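Local coordinates for protein poly-beta-1,6-N-acetyl-D-glucosamine N-deacetylase (Aggregatibacter actinomycetemcomitans, PDB 4U10) that probably removes N-acetyl groups from the biofilm polysaccharide poly-beta-1,6-N-acetyl-D-glucosamine, this chain being its zinc-binding polysaccharide deacetylase domain, at residues V83-L88 against R131-S136; V49-I54 against L138-S143; W103-V108 against S192-R197; V125-V130 against Q196-K201. All coordinates share one frame; numbering follows the deposited sequence.

Contact 1 of 4, residues V83-L88 against R131-S136; sequences VIYPIL and REMEQS
Tyr85 of helix 79-91 reaches across to helix 127-135 and lays one face of its ring on the selenomethionine at position 133. The touching atom is Met133 CG, which sits 3.4 Å from the Tyr85 ring centroid and only 6° off the ring normal, a CH-pi contact over the face. The chain runs on extended to Met133 SE, which lies oblique to the ring, 4.3 Å from the Tyr85 centroid, a Met-aromatic contact; the bend comes only after it, at CE. Tyr85 can span the gap because its CG stands anti to the backbone N (chi1 174°). That carries the hydroxyl to Ser136, near the C-terminal end of helix 127-135, where Tyr85 OH packs 3.3 Å from Ser136 CB. Ser136 turns its own OG back to Met133 O at 2.7 Å. The carboxylate of Glu132 comes in at the ring edge, its plane 77° from that of the ring, while Glu132 OE1 is bonded to Tyr81 on the tyrosine's own helix. The apolar ring face is thus filled by Met133, whereas the hydroxyl, with no direct bond to 131-136, is tied to Glu132 only through a water, 2.5 Å from Tyr85 OH, that donates to Glu132 OE2.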
loop_
_atom_site.group_PDB
_atom_site.type_symbol
_atom_site.label_atom_id
_atom_site.label_comp_id
_atom_site.label_asym_id
_atom_site.label_seq_id
_atom_site.Cartn_x
_atom_site.Cartn_y
_atom_site.Cartn_z
ATOM N N VAL A 83 12.611 9.816 3.847
ATOM C CA VAL A 83 11.862 10.841 4.506
ATOM C C VAL A 83 11.033 10.179 5.587
ATOM O O VAL A 83 11.161 10.535 6.740
ATOM C CB VAL A 83 10.953 11.599 3.528
ATOM C CG1 VAL A 83 10.030 12.580 4.272
ATOM C CG2 VAL A 83 11.782 12.318 2.461
ATOM N N ILE A 84 10.284 9.145 5.247
ATOM C CA ILE A 84 9.323 8.583 6.185
ATOM C C ILE A 84 9.995 7.788 7.303
ATOM O O ILE A 84 9.680 7.955 8.477
ATOM C CB ILE A 84 8.301 7.733 5.426
ATOM C CG1 ILE A 84 7.462 8.642 4.531
ATOM C CG2 ILE A 84 7.379 7.009 6.392
ATOM C CD1 ILE A 84 6.939 7.962 3.304
ATOM N N TYR A 85 10.898 6.902 6.940
ATOM C CA TYR A 85 11.424 5.914 7.847
ATOM C C TYR A 85 12.120 6.551 9.046
ATOM O O TYR A 85 11.808 6.206 10.170
ATOM C CB TYR A 85 12.284 4.913 7.031
ATOM C CG TYR A 85 13.033 3.885 7.818
ATOM C CD1 TYR A 85 12.377 3.039 8.667
ATOM C CD2 TYR A 85 14.435 3.736 7.673
ATOM C CE1 TYR A 85 13.086 2.081 9.404
ATOM C CE2 TYR A 85 15.143 2.784 8.389
ATOM C CZ TYR A 85 14.469 1.966 9.237
ATOM O OH TYR A 85 15.150 1.039 9.946
ATOM N N PRO A 86 12.979 7.564 8.831
ATOM C CA PRO A 86 13.586 8.239 9.980
ATOM C C PRO A 86 12.527 8.775 10.999
ATOM O O PRO A 86 12.740 8.675 12.208
ATOM C CB PRO A 86 14.384 9.388 9.362
ATOM C CG PRO A 86 14.517 9.078 7.903
ATOM C CD PRO A 86 13.405 8.122 7.546
ATOM N N ILE A 87 11.409 9.275 10.481
ATOM C CA ILE A 87 10.310 9.771 11.271
ATOM C C ILE A 87 9.642 8.632 12.007
ATOM O O ILE A 87 9.376 8.753 13.194
ATOM C CB ILE A 87 9.297 10.550 10.417
ATOM C CG1 ILE A 87 9.946 11.835 9.872
ATOM C CG2 ILE A 87 8.069 10.968 11.258
ATOM C CD1 ILE A 87 9.147 12.498 8.754
ATOM N N LEU A 88 9.439 7.491 11.342
ATOM C CA LEU A 88 8.815 6.338 12.051
ATOM C C LEU A 88 9.672 5.917 13.225
ATOM O O LEU A 88 9.133 5.630 14.317
ATOM C CB LEU A 88 8.589 5.151 11.126
ATOM C CG LEU A 88 7.640 5.289 9.933
ATOM C CD1 LEU A 88 7.714 4.095 8.991
ATOM C CD2 LEU A 88 6.239 5.551 10.475
ATOM N N ARG A 131 15.018 -4.372 3.150
ATOM C CA ARG A 131 15.566 -5.259 4.217
ATOM C C ARG A 131 15.907 -4.530 5.522
ATOM O O ARG A 131 15.535 -4.994 6.583
ATOM C CB ARG A 131 16.795 -6.059 3.721
ATOM C CG ARG A 131 16.443 -7.367 3.009
ATOM C CD ARG A 131 17.728 -8.157 2.716
ATOM N NE ARG A 131 18.569 -7.433 1.761
ATOM C CZ ARG A 131 18.422 -7.502 0.455
ATOM N NH1 ARG A 131 17.454 -8.282 -0.065
ATOM N NH2 ARG A 131 19.209 -6.791 -0.367
ATOM N N GLU A 132 16.589 -3.400 5.439
ATOM C CA GLU A 132 16.905 -2.604 6.631
ATOM C C GLU A 132 15.634 -2.173 7.400
ATOM O O GLU A 132 15.555 -2.274 8.641
ATOM C CB GLU A 132 17.746 -1.380 6.241
ATOM C CG GLU A 132 18.244 -0.582 7.420
ATOM C CD GLU A 132 18.904 0.736 7.034
ATOM O OE1 GLU A 132 19.502 0.862 5.932
ATOM O OE2 GLU A 132 18.850 1.689 7.857
HETATM N N MSE A 133 14.644 -1.708 6.668
HETATM C CA MSE A 133 13.384 -1.260 7.272
HETATM C C MSE A 133 12.660 -2.381 7.921
HETATM O O MSE A 133 12.113 -2.209 8.983
HETATM C CB MSE A 133 12.439 -0.594 6.224
HETATM C CG MSE A 133 12.980 0.792 5.951
HETATM SE SE MSE A 133 11.949 1.927 4.753
HETATM C CE MSE A 133 12.094 0.891 3.103
ATOM N N GLU A 134 12.603 -3.536 7.280
ATOM C CA GLU A 134 11.903 -4.723 7.844
ATOM C C GLU A 134 12.627 -5.259 9.081
ATOM O O GLU A 134 11.987 -5.592 10.067
ATOM C CB GLU A 134 11.747 -5.810 6.776
ATOM C CG GLU A 134 10.826 -6.954 7.191
ATOM C CD GLU A 134 11.498 -7.968 8.137
ATOM O OE1 GLU A 134 12.756 -8.147 8.086
ATOM O OE2 GLU A 134 10.747 -8.547 8.953
ATOM N N GLN A 135 13.965 -5.249 9.045
ATOM C CA GLN A 135 14.790 -5.743 10.132
ATOM C C GLN A 135 14.641 -4.873 11.377
ATOM O O GLN A 135 14.751 -5.390 12.486
ATOM C CB GLN A 135 16.277 -5.756 9.703
ATOM C CG GLN A 135 16.570 -6.858 8.674
ATOM C CD GLN A 135 17.867 -6.638 7.885
ATOM O OE1 GLN A 135 18.692 -5.873 8.270
ATOM N NE2 GLN A 135 18.034 -7.352 6.789
ATOM N N SER A 136 14.321 -3.578 11.206
ATOM C CA SER A 136 14.071 -2.680 12.353
ATOM C C SER A 136 12.928 -3.192 13.179
ATOM O O SER A 136 12.703 -2.770 14.312
ATOM C CB SER A 136 13.723 -1.309 11.823
ATOM O OG SER A 136 12.339 -1.243 11.499
HETATM O O HOH W 1 17.598 1.676 10.047
#

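Contact 2 of 4, residues V49-I54 against L138-S143; sequences VSWQQI and LVEIAS
The start of helix 51-58 comes up beside strand 139-141, the backbones being nearest at Trp51 and Glu140, whose CA atoms are 6.9 Å apart. Trp51 and Glu140 point their side chains at each other, and the contact is mostly theirs. The Glu140 carboxylate meets the CD1 corner of the indole and the CB beside it: Glu140 CD is 3.7 Å from Trp51 CD1, and Glu140 OE1 is 3.7 Å from Trp51 CB. Glu140 OE1 lies at the ring edge, in its plane, with the carboxylate turned 72° to the ring. Glu140 gets there by a bend in its chain at chi2 (98°), which swings the acid toward the helix start. No direct hydrogen bond joins the segments; instead a water accepts from Gln52 N at 3.0 Å and donates to Glu140 OE1 at 2.6 Å. The other oxygen, Glu140 OE2, forms a salt bridge with Arg204, which also bonds Gln52 OE1, and this pairing would be expected to favour the charged carboxylate. The helix start is fixed by a capping box, Gln53 N giving to Ser50 OG at 3.2 Å and Ser50 N to Gln53 OE1 at 3.0 Å. Phe230 and His228 also meet the Trp51 ring edge-to-face. Helix 51-58 links the parallel strands 47-48 and 68-75, a beta-alpha-beta crossover consistent with the barrel-like (beta/alpha) deacetylase fold, and its first turn reaches strand 139-141 farther round the sheet.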
loop_
_atom_site.group_PDB
_atom_site.type_symbol
_atom_site.label_atom_id
_atom_site.label_comp_id
_atom_site.label_asym_id
_atom_site.label_seq_id
_atom_site.Cartn_x
_atom_site.Cartn_y
_atom_site.Cartn_z
ATOM N N VAL A 49 -0.259 0.699 16.177
ATOM C CA VAL A 49 0.128 -0.680 16.381
ATOM C C VAL A 49 0.671 -1.259 15.070
ATOM O O VAL A 49 0.376 -0.780 13.990
ATOM C CB VAL A 49 -1.070 -1.522 16.841
ATOM C CG1 VAL A 49 -1.644 -0.929 18.144
ATOM C CG2 VAL A 49 -2.093 -1.604 15.724
ATOM N N SER A 50 1.476 -2.298 15.174
ATOM C CA SER A 50 2.027 -2.952 14.005
ATOM C C SER A 50 1.035 -3.989 13.503
ATOM O O SER A 50 0.115 -4.427 14.233
ATOM C CB SER A 50 3.315 -3.669 14.403
ATOM O OG SER A 50 3.047 -4.721 15.341
ATOM N N TRP A 51 1.219 -4.399 12.247
ATOM C CA TRP A 51 0.416 -5.438 11.701
ATOM C C TRP A 51 0.552 -6.701 12.541
ATOM O O TRP A 51 -0.433 -7.427 12.745
ATOM C CB TRP A 51 0.727 -5.674 10.214
ATOM C CG TRP A 51 -0.242 -6.584 9.594
ATOM C CD1 TRP A 51 0.036 -7.803 9.142
ATOM C CD2 TRP A 51 -1.668 -6.392 9.406
ATOM N NE1 TRP A 51 -1.094 -8.402 8.682
ATOM C CE2 TRP A 51 -2.154 -7.551 8.812
ATOM C CE3 TRP A 51 -2.564 -5.344 9.653
ATOM C CZ2 TRP A 51 -3.500 -7.720 8.467
ATOM C CZ3 TRP A 51 -3.869 -5.524 9.354
ATOM C CH2 TRP A 51 -4.336 -6.714 8.757
ATOM N N GLN A 52 1.753 -6.987 12.992
ATOM C CA GLN A 52 1.967 -8.170 13.856
ATOM C C GLN A 52 1.029 -8.188 15.105
ATOM O O GLN A 52 0.492 -9.259 15.488
ATOM C CB GLN A 52 3.435 -8.279 14.197
ATOM C CG GLN A 52 3.838 -9.591 14.806
ATOM C CD GLN A 52 3.477 -10.801 13.977
ATOM O OE1 GLN A 52 4.022 -11.021 12.907
ATOM N NE2 GLN A 52 2.661 -11.647 14.525
ATOM N N GLN A 53 0.804 -7.029 15.719
ATOM C CA GLN A 53 -0.129 -6.922 16.851
ATOM C C GLN A 53 -1.550 -7.214 16.448
ATOM O O GLN A 53 -2.312 -7.822 17.214
ATOM C CB GLN A 53 -0.065 -5.513 17.454
ATOM C CG GLN A 53 1.216 -5.270 18.232
ATOM C CD GLN A 53 1.276 -3.871 18.737
ATOM O OE1 GLN A 53 1.813 -2.992 18.068
ATOM N NE2 GLN A 53 0.600 -3.623 19.845
ATOM N N ILE A 54 -1.925 -6.778 15.236
ATOM C CA ILE A 54 -3.207 -7.170 14.656
ATOM C C ILE A 54 -3.310 -8.697 14.533
ATOM O O ILE A 54 -4.312 -9.300 14.906
ATOM C CB ILE A 54 -3.427 -6.559 13.242
ATOM C CG1 ILE A 54 -3.332 -5.027 13.237
ATOM C CG2 ILE A 54 -4.765 -6.942 12.708
ATOM C CD1 ILE A 54 -4.235 -4.331 14.220
ATOM N N LEU A 138 10.002 -2.305 12.510
ATOM C CA LEU A 138 8.942 -1.298 12.382
ATOM C C LEU A 138 8.059 -1.423 11.126
ATOM O O LEU A 138 6.914 -0.982 11.100
ATOM C CB LEU A 138 9.542 0.111 12.442
ATOM C CG LEU A 138 10.067 0.531 13.817
ATOM C CD1 LEU A 138 10.646 1.911 13.676
ATOM C CD2 LEU A 138 8.975 0.489 14.852
ATOM N N VAL A 139 8.575 -2.017 10.093
ATOM C CA VAL A 139 7.931 -1.985 8.791
ATOM C C VAL A 139 7.636 -3.407 8.300
ATOM O O VAL A 139 8.554 -4.218 8.106
ATOM C CB VAL A 139 8.807 -1.257 7.771
ATOM C CG1 VAL A 139 8.084 -1.142 6.395
ATOM C CG2 VAL A 139 9.290 0.102 8.314
ATOM N N GLU A 140 6.354 -3.682 8.095
ATOM C CA GLU A 140 5.845 -4.899 7.499
ATOM C C GLU A 140 5.783 -4.683 5.965
ATOM O O GLU A 140 5.249 -3.652 5.513
ATOM C CB GLU A 140 4.428 -5.116 8.026
ATOM C CG GLU A 140 3.570 -6.174 7.313
ATOM C CD GLU A 140 3.563 -7.491 8.039
ATOM O OE1 GLU A 140 3.814 -7.484 9.238
ATOM O OE2 GLU A 140 3.312 -8.508 7.424
ATOM N N ILE A 141 6.382 -5.604 5.198
ATOM C CA ILE A 141 6.292 -5.599 3.716
ATOM C C ILE A 141 5.050 -6.309 3.148
ATOM O O ILE A 141 4.878 -7.481 3.291
ATOM C CB ILE A 141 7.559 -6.142 3.059
ATOM C CG1 ILE A 141 8.778 -5.563 3.731
ATOM C CG2 ILE A 141 7.585 -5.731 1.585
ATOM C CD1 ILE A 141 8.791 -4.022 3.818
ATOM N N ALA A 142 4.167 -5.540 2.528
ATOM C CA ALA A 142 3.011 -6.074 1.840
ATOM C C ALA A 142 3.197 -6.011 0.350
ATOM O O ALA A 142 4.009 -5.245 -0.165
ATOM C CB ALA A 142 1.807 -5.285 2.215
ATOM N N SER A 143 2.388 -6.772 -0.361
ATOM C CA SER A 143 2.355 -6.665 -1.812
ATOM C C SER A 143 1.472 -5.533 -2.256
ATOM O O SER A 143 0.451 -5.192 -1.580
ATOM C CB SER A 143 1.803 -7.962 -2.391
ATOM O OG SER A 143 1.734 -7.939 -3.783
HETATM O O HOH W 2 4.232 -6.164 11.486
#

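Contact 3 of 4, residues W103-V108 against S192-R197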
loop_
_atom_site.group_PDB
_atom_site.type_symbol
_atom_site.label_atom_id
_atom_site.label_comp_id
_atom_site.label_asym_id
_atom_site.label_seq_id
_atom_site.Cartn_x
_atom_site.Cartn_y
_atom_site.Cartn_z
ATOM N N TRP A 103 8.804 -2.933 -9.992
ATOM C CA TRP A 103 9.516 -1.658 -9.962
ATOM C C TRP A 103 10.839 -1.870 -9.197
ATOM O O TRP A 103 11.923 -1.583 -9.709
ATOM C CB TRP A 103 8.644 -0.528 -9.363
ATOM C CG TRP A 103 7.481 -0.209 -10.154
ATOM C CD1 TRP A 103 7.192 -0.683 -11.449
ATOM C CD2 TRP A 103 6.407 0.663 -9.800
ATOM N NE1 TRP A 103 6.006 -0.147 -11.866
ATOM C CE2 TRP A 103 5.504 0.671 -10.875
ATOM C CE3 TRP A 103 6.100 1.418 -8.645
ATOM C CZ2 TRP A 103 4.346 1.424 -10.858
ATOM C CZ3 TRP A 103 4.935 2.161 -8.625
ATOM C CH2 TRP A 103 4.092 2.180 -9.717
ATOM N N LEU A 104 10.764 -2.467 -8.022
ATOM C CA LEU A 104 11.962 -2.764 -7.253
ATOM C C LEU A 104 12.908 -3.727 -7.979
ATOM O O LEU A 104 14.119 -3.641 -7.845
ATOM C CB LEU A 104 11.615 -3.306 -5.891
ATOM C CG LEU A 104 11.249 -2.181 -4.880
ATOM C CD1 LEU A 104 10.267 -1.142 -5.405
ATOM C CD2 LEU A 104 10.731 -2.797 -3.617
ATOM N N ASP A 105 12.332 -4.674 -8.718
ATOM C CA ASP A 105 13.108 -5.671 -9.464
ATOM C C ASP A 105 13.755 -5.156 -10.759
ATOM O O ASP A 105 14.499 -5.877 -11.405
ATOM C CB ASP A 105 12.219 -6.868 -9.818
ATOM C CG ASP A 105 12.069 -7.864 -8.699
ATOM O OD1 ASP A 105 12.778 -7.799 -7.704
ATOM O OD2 ASP A 105 11.175 -8.737 -8.814
ATOM N N THR A 106 13.428 -3.939 -11.163
ATOM C CA THR A 106 14.037 -3.305 -12.301
ATOM C C THR A 106 15.526 -3.050 -11.975
ATOM O O THR A 106 15.858 -2.493 -10.954
ATOM C CB THR A 106 13.266 -1.996 -12.670
ATOM O OG1 THR A 106 11.878 -2.300 -12.906
ATOM C CG2 THR A 106 13.839 -1.332 -13.910
ATOM N N PRO A 107 16.424 -3.538 -12.815
ATOM C CA PRO A 107 17.838 -3.284 -12.634
ATOM C C PRO A 107 18.159 -1.789 -12.571
ATOM O O PRO A 107 17.490 -0.998 -13.211
ATOM C CB PRO A 107 18.462 -3.912 -13.912
ATOM C CG PRO A 107 17.457 -4.936 -14.366
ATOM C CD PRO A 107 16.131 -4.301 -14.057
ATOM N N VAL A 108 19.196 -1.399 -11.838
ATOM C CA VAL A 108 19.501 0.050 -11.657
ATOM C C VAL A 108 19.786 0.824 -12.962
ATOM O O VAL A 108 19.680 2.035 -12.985
ATOM C CB VAL A 108 20.673 0.309 -10.678
ATOM C CG1 VAL A 108 20.258 -0.014 -9.242
ATOM C CG2 VAL A 108 21.913 -0.444 -11.097
ATOM N N SER A 192 4.560 -12.238 -4.521
ATOM C CA SER A 192 4.858 -12.988 -3.280
ATOM C C SER A 192 6.283 -13.560 -3.320
ATOM O O SER A 192 7.024 -13.427 -2.382
ATOM C CB SER A 192 3.897 -14.162 -3.165
ATOM O OG SER A 192 4.097 -14.843 -1.941
ATOM N N LYS A 193 6.641 -14.252 -4.398
ATOM C CA LYS A 193 7.995 -14.825 -4.514
ATOM C C LYS A 193 9.061 -13.759 -4.609
ATOM O O LYS A 193 10.080 -13.893 -3.974
ATOM C CB LYS A 193 8.145 -15.746 -5.712
ATOM C CG LYS A 193 7.213 -16.959 -5.734
ATOM C CD LYS A 193 6.988 -17.408 -7.199
ATOM C CE LYS A 193 6.165 -18.674 -7.395
ATOM N NZ LYS A 193 6.203 -19.593 -6.231
ATOM N N SER A 194 8.845 -12.724 -5.425
ATOM C CA SER A 194 9.796 -11.566 -5.479
ATOM C C SER A 194 10.103 -10.924 -4.123
ATOM O O SER A 194 11.250 -10.654 -3.808
ATOM C CB SER A 194 9.242 -10.506 -6.426
ATOM O OG SER A 194 9.933 -9.290 -6.418
ATOM N N ILE A 195 9.075 -10.642 -3.338
ATOM C CA ILE A 195 9.271 -10.138 -1.999
ATOM C C ILE A 195 9.922 -11.186 -1.068
ATOM O O ILE A 195 10.850 -10.858 -0.302
ATOM C CB ILE A 195 7.913 -9.653 -1.393
ATOM C CG1 ILE A 195 7.432 -8.370 -2.108
ATOM C CG2 ILE A 195 8.014 -9.422 0.114
ATOM C CD1 ILE A 195 5.906 -8.130 -1.894
ATOM N N GLN A 196 9.377 -12.403 -1.044
ATOM C CA GLN A 196 9.895 -13.464 -0.116
ATOM C C GLN A 196 11.402 -13.684 -0.229
ATOM O O GLN A 196 12.095 -13.843 0.754
ATOM C CB GLN A 196 9.223 -14.822 -0.399
ATOM C CG GLN A 196 9.571 -15.972 0.557
ATOM C CD GLN A 196 9.134 -17.326 0.012
ATOM O OE1 GLN A 196 8.944 -17.519 -1.197
ATOM N NE2 GLN A 196 8.923 -18.253 0.906
ATOM N N ARG A 197 11.907 -13.752 -1.448
ATOM C CA ARG A 197 13.279 -14.015 -1.621
ATOM C C ARG A 197 14.168 -12.872 -1.167
ATOM O O ARG A 197 15.306 -13.164 -0.796
ATOM C CB ARG A 197 13.609 -14.380 -3.051
ATOM C CG ARG A 197 13.764 -13.217 -4.040
ATOM C CD ARG A 197 13.643 -13.723 -5.472
ATOM N NE ARG A 197 14.790 -14.596 -5.821
ATOM C CZ ARG A 197 15.005 -15.280 -6.961
ATOM N NH1 ARG A 197 14.158 -15.252 -7.990
ATOM N NH2 ARG A 197 16.129 -16.019 -7.074
HETATM O O HOH W 3 13.034 -9.964 -6.034
#
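Asp105 extends its carboxylate onto Ser194 of the long helix 177-199, and these two residues make the whole direct contact. The place is the periphery of the polysaccharide deacetylase domain, where the turn following the short helix 101-104 is tied to a helix much later in the chain. With OG anti to the backbone N (chi1 171°), the Ser194 hydroxyl lies within 2.8 Å of Asp105 OD2 and gives it a proton, from the syn side of that oxygen and 33° out of the carboxylate plane. The second oxygen, Asp105 OD1, accepts from the indole NE1 of Trp127, the residue against which Ser194 and Leu104 also pack. Three donors therefore grip this one carboxylate: a hydroxyl, an indole N-H and a water. Held from several directions, the acid has little freedom to rotate. Asp105 is exposed, whereas Ser194 is buried. The hydrogen bonds to the acid would be expected to stabilise its negative charge. The bridging water donates twice, to Asp105 OD1 at 2.7 Å and to the backbone oxygen Ser194 O at 2.9 Å.

Contact 4 of 4, residues V125-V130 against Q196-K201; sequences VTWDQV and QRQIGK. Unlike the reference sequence in segment 125-130: Asp128 (reference Glu).
This is a helix-to-helix packing contact, made where the first turn of helix 127-135 lies against the final turn of helix 177-199 on the flank of the domain. Trp127 and Gln198 carry most of it. The Gln198 amide stacks on the indole with the two planes just 6° apart, and Gln198 CG sits over the five-membered ring of Trp127, 3.4 Å from its centroid and 14° off the normal, a CH-pi contact. A bend at chi2 (-75°) folds the Gln198 amide down along the ring, bringing Gln198 OE1 to 3.4 Å from Trp127 CB and Gln198 NE2 to 3.6 Å from Trp127 CD1. Arg131 bonds Gln198 OE1. Beside this stack Val130, a turn on from Trp127, meets Ile199, the neighbour of Gln198: Val130 CG1 is 3.4 Å from Ile199 CD1, tighter than ordinary van der Waals contact. Thr126 and Gln129 form a capping box, Thr126 N giving to Gln129 OE1 at 2.9 Å; the return bond from Gln129 N to Thr126 OG1 is weak, 3.5 Å. Gly200, with positive phi, ends the other helix. Val130 and Ile199 both pack on Ile141 of strand 139-141: helices outside a curled sheet, as in the distorted (beta/alpha) barrel of NodB-type deacetylases.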
loop_
_atom_site.group_PDB
_atom_site.type_symbol
_atom_site.label_atom_id
_atom_site.label_comp_id
_atom_site.label_asym_id
_atom_site.label_seq_id
_atom_site.Cartn_x
_atom_site.Cartn_y
_atom_site.Cartn_z
ATOM N N VAL A 125 12.584 2.722 -3.974
ATOM C CA VAL A 125 13.540 2.064 -3.079
ATOM C C VAL A 125 14.335 0.929 -3.768
ATOM O O VAL A 125 13.905 0.409 -4.772
ATOM C CB VAL A 125 12.894 1.502 -1.775
ATOM C CG1 VAL A 125 12.366 2.609 -0.854
ATOM C CG2 VAL A 125 11.822 0.472 -2.058
ATOM N N THR A 126 15.466 0.568 -3.186
ATOM C CA THR A 126 16.198 -0.673 -3.501
ATOM C C THR A 126 15.811 -1.735 -2.459
ATOM O O THR A 126 15.367 -1.415 -1.382
ATOM C CB THR A 126 17.728 -0.435 -3.467
ATOM O OG1 THR A 126 18.178 -0.152 -2.138
ATOM C CG2 THR A 126 18.161 0.723 -4.338
ATOM N N TRP A 127 16.016 -2.991 -2.764
ATOM C CA TRP A 127 15.722 -4.056 -1.816
ATOM C C TRP A 127 16.547 -4.053 -0.520
ATOM O O TRP A 127 16.053 -4.517 0.516
ATOM C CB TRP A 127 15.874 -5.404 -2.499
ATOM C CG TRP A 127 14.772 -5.769 -3.474
ATOM C CD1 TRP A 127 14.900 -5.960 -4.817
ATOM C CD2 TRP A 127 13.410 -6.009 -3.165
ATOM N NE1 TRP A 127 13.726 -6.343 -5.352
ATOM C CE2 TRP A 127 12.767 -6.349 -4.380
ATOM C CE3 TRP A 127 12.645 -5.915 -1.990
ATOM C CZ2 TRP A 127 11.397 -6.647 -4.456
ATOM C CZ3 TRP A 127 11.281 -6.214 -2.046
ATOM C CH2 TRP A 127 10.664 -6.586 -3.284
ATOM N N ASP A 128 17.801 -3.562 -0.602
ATOM C CA ASP A 128 18.663 -3.350 0.568
ATOM C C ASP A 128 17.935 -2.435 1.523
ATOM O O ASP A 128 17.830 -2.729 2.672
ATOM C CB ASP A 128 20.023 -2.683 0.223
ATOM C CG ASP A 128 20.877 -3.515 -0.791
ATOM O OD1 ASP A 128 20.991 -4.785 -0.669
ATOM O OD2 ASP A 128 21.437 -2.891 -1.741
ATOM N N GLN A 129 17.402 -1.336 1.016
ATOM C CA GLN A 129 16.626 -0.412 1.857
ATOM C C GLN A 129 15.412 -1.037 2.500
ATOM O O GLN A 129 15.081 -0.744 3.650
ATOM C CB GLN A 129 16.262 0.767 0.993
ATOM C CG GLN A 129 17.399 1.674 0.711
ATOM C CD GLN A 129 17.111 2.694 -0.383
ATOM O OE1 GLN A 129 16.205 2.547 -1.159
ATOM N NE2 GLN A 129 17.873 3.760 -0.400
ATOM N N VAL A 130 14.742 -1.938 1.778
ATOM C CA VAL A 130 13.563 -2.618 2.284
ATOM C C VAL A 130 13.936 -3.593 3.388
ATOM O O VAL A 130 13.207 -3.667 4.438
ATOM C CB VAL A 130 12.856 -3.405 1.181
ATOM C CG1 VAL A 130 11.652 -4.173 1.731
ATOM C CG2 VAL A 130 12.464 -2.496 0.027
ATOM N N GLN A 196 9.377 -12.403 -1.044
ATOM C CA GLN A 196 9.895 -13.464 -0.116
ATOM C C GLN A 196 11.402 -13.684 -0.229
ATOM O O GLN A 196 12.095 -13.843 0.754
ATOM C CB GLN A 196 9.223 -14.822 -0.399
ATOM C CG GLN A 196 9.571 -15.972 0.557
ATOM C CD GLN A 196 9.134 -17.326 0.012
ATOM O OE1 GLN A 196 8.944 -17.519 -1.197
ATOM N NE2 GLN A 196 8.923 -18.253 0.906
ATOM N N ARG A 197 11.907 -13.752 -1.448
ATOM C CA ARG A 197 13.279 -14.015 -1.621
ATOM C C ARG A 197 14.168 -12.872 -1.167
ATOM O O ARG A 197 15.306 -13.164 -0.796
ATOM C CB ARG A 197 13.609 -14.380 -3.051
ATOM C CG ARG A 197 13.764 -13.217 -4.040
ATOM C CD ARG A 197 13.643 -13.723 -5.472
ATOM N NE ARG A 197 14.790 -14.596 -5.821
ATOM C CZ ARG A 197 15.005 -15.280 -6.961
ATOM N NH1 ARG A 197 14.158 -15.252 -7.990
ATOM N NH2 ARG A 197 16.129 -16.019 -7.074
ATOM N N GLN A 198 13.714 -11.605 -1.217
ATOM C CA GLN A 198 14.562 -10.502 -0.753
ATOM C C GLN A 198 14.464 -10.347 0.748
ATOM O O GLN A 198 15.392 -9.928 1.357
ATOM C CB GLN A 198 14.131 -9.198 -1.444
ATOM C CG GLN A 198 14.218 -9.240 -2.924
ATOM C CD GLN A 198 15.635 -9.140 -3.444
ATOM O OE1 GLN A 198 16.576 -8.728 -2.754
ATOM N NE2 GLN A 198 15.776 -9.461 -4.713
ATOM N N ILE A 199 13.321 -10.685 1.337
ATOM C CA ILE A 199 12.897 -10.216 2.657
ATOM C C ILE A 199 12.882 -11.365 3.676
ATOM O O ILE A 199 13.088 -11.107 4.871
ATOM C CB ILE A 199 11.479 -9.528 2.557
ATOM C CG1 ILE A 199 11.560 -8.221 1.753
ATOM C CG2 ILE A 199 10.817 -9.173 3.876
ATOM C CD1 ILE A 199 12.723 -7.372 2.159
ATOM N N GLY A 200 12.602 -12.582 3.217
ATOM C CA GLY A 200 12.550 -13.772 4.071
ATOM C C GLY A 200 11.161 -14.104 4.628
ATOM O O GLY A 200 10.996 -15.082 5.364
ATOM N N LYS A 201 10.185 -13.254 4.331
ATOM C CA LYS A 201 8.793 -13.374 4.788
ATOM C C LYS A 201 7.897 -13.218 3.528
ATOM O O LYS A 201 8.044 -12.213 2.816
ATOM C CB LYS A 201 8.438 -12.226 5.734
ATOM C CG LYS A 201 8.689 -12.471 7.204
ATOM C CD LYS A 201 9.978 -11.854 7.662
ATOM C CE LYS A 201 9.942 -11.552 9.150
ATOM N NZ LYS A 201 11.275 -11.050 9.561
#

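Helix 127-135 is common to contacts 1 and 4, its first turn meeting helix 177-199 and its C-terminal part meeting helix 79-91; Glu134 to Lys201 and Arg131 to Gln198 join the two. Contacts 3 and 4 share helix 177-199, their centres about 7 Å apart. None of the four is wholly core: contact 2 is the most central, its centre about 11 Å from that of the chain against 15 to 16 Å for the others, and contact 3 is half exposed through Asp105. Contacts 1 and 4 are mainly ring-face packing and bury about 200 Å² each; contacts 2 and 3 are smaller and rely on carboxylates and bridging waters.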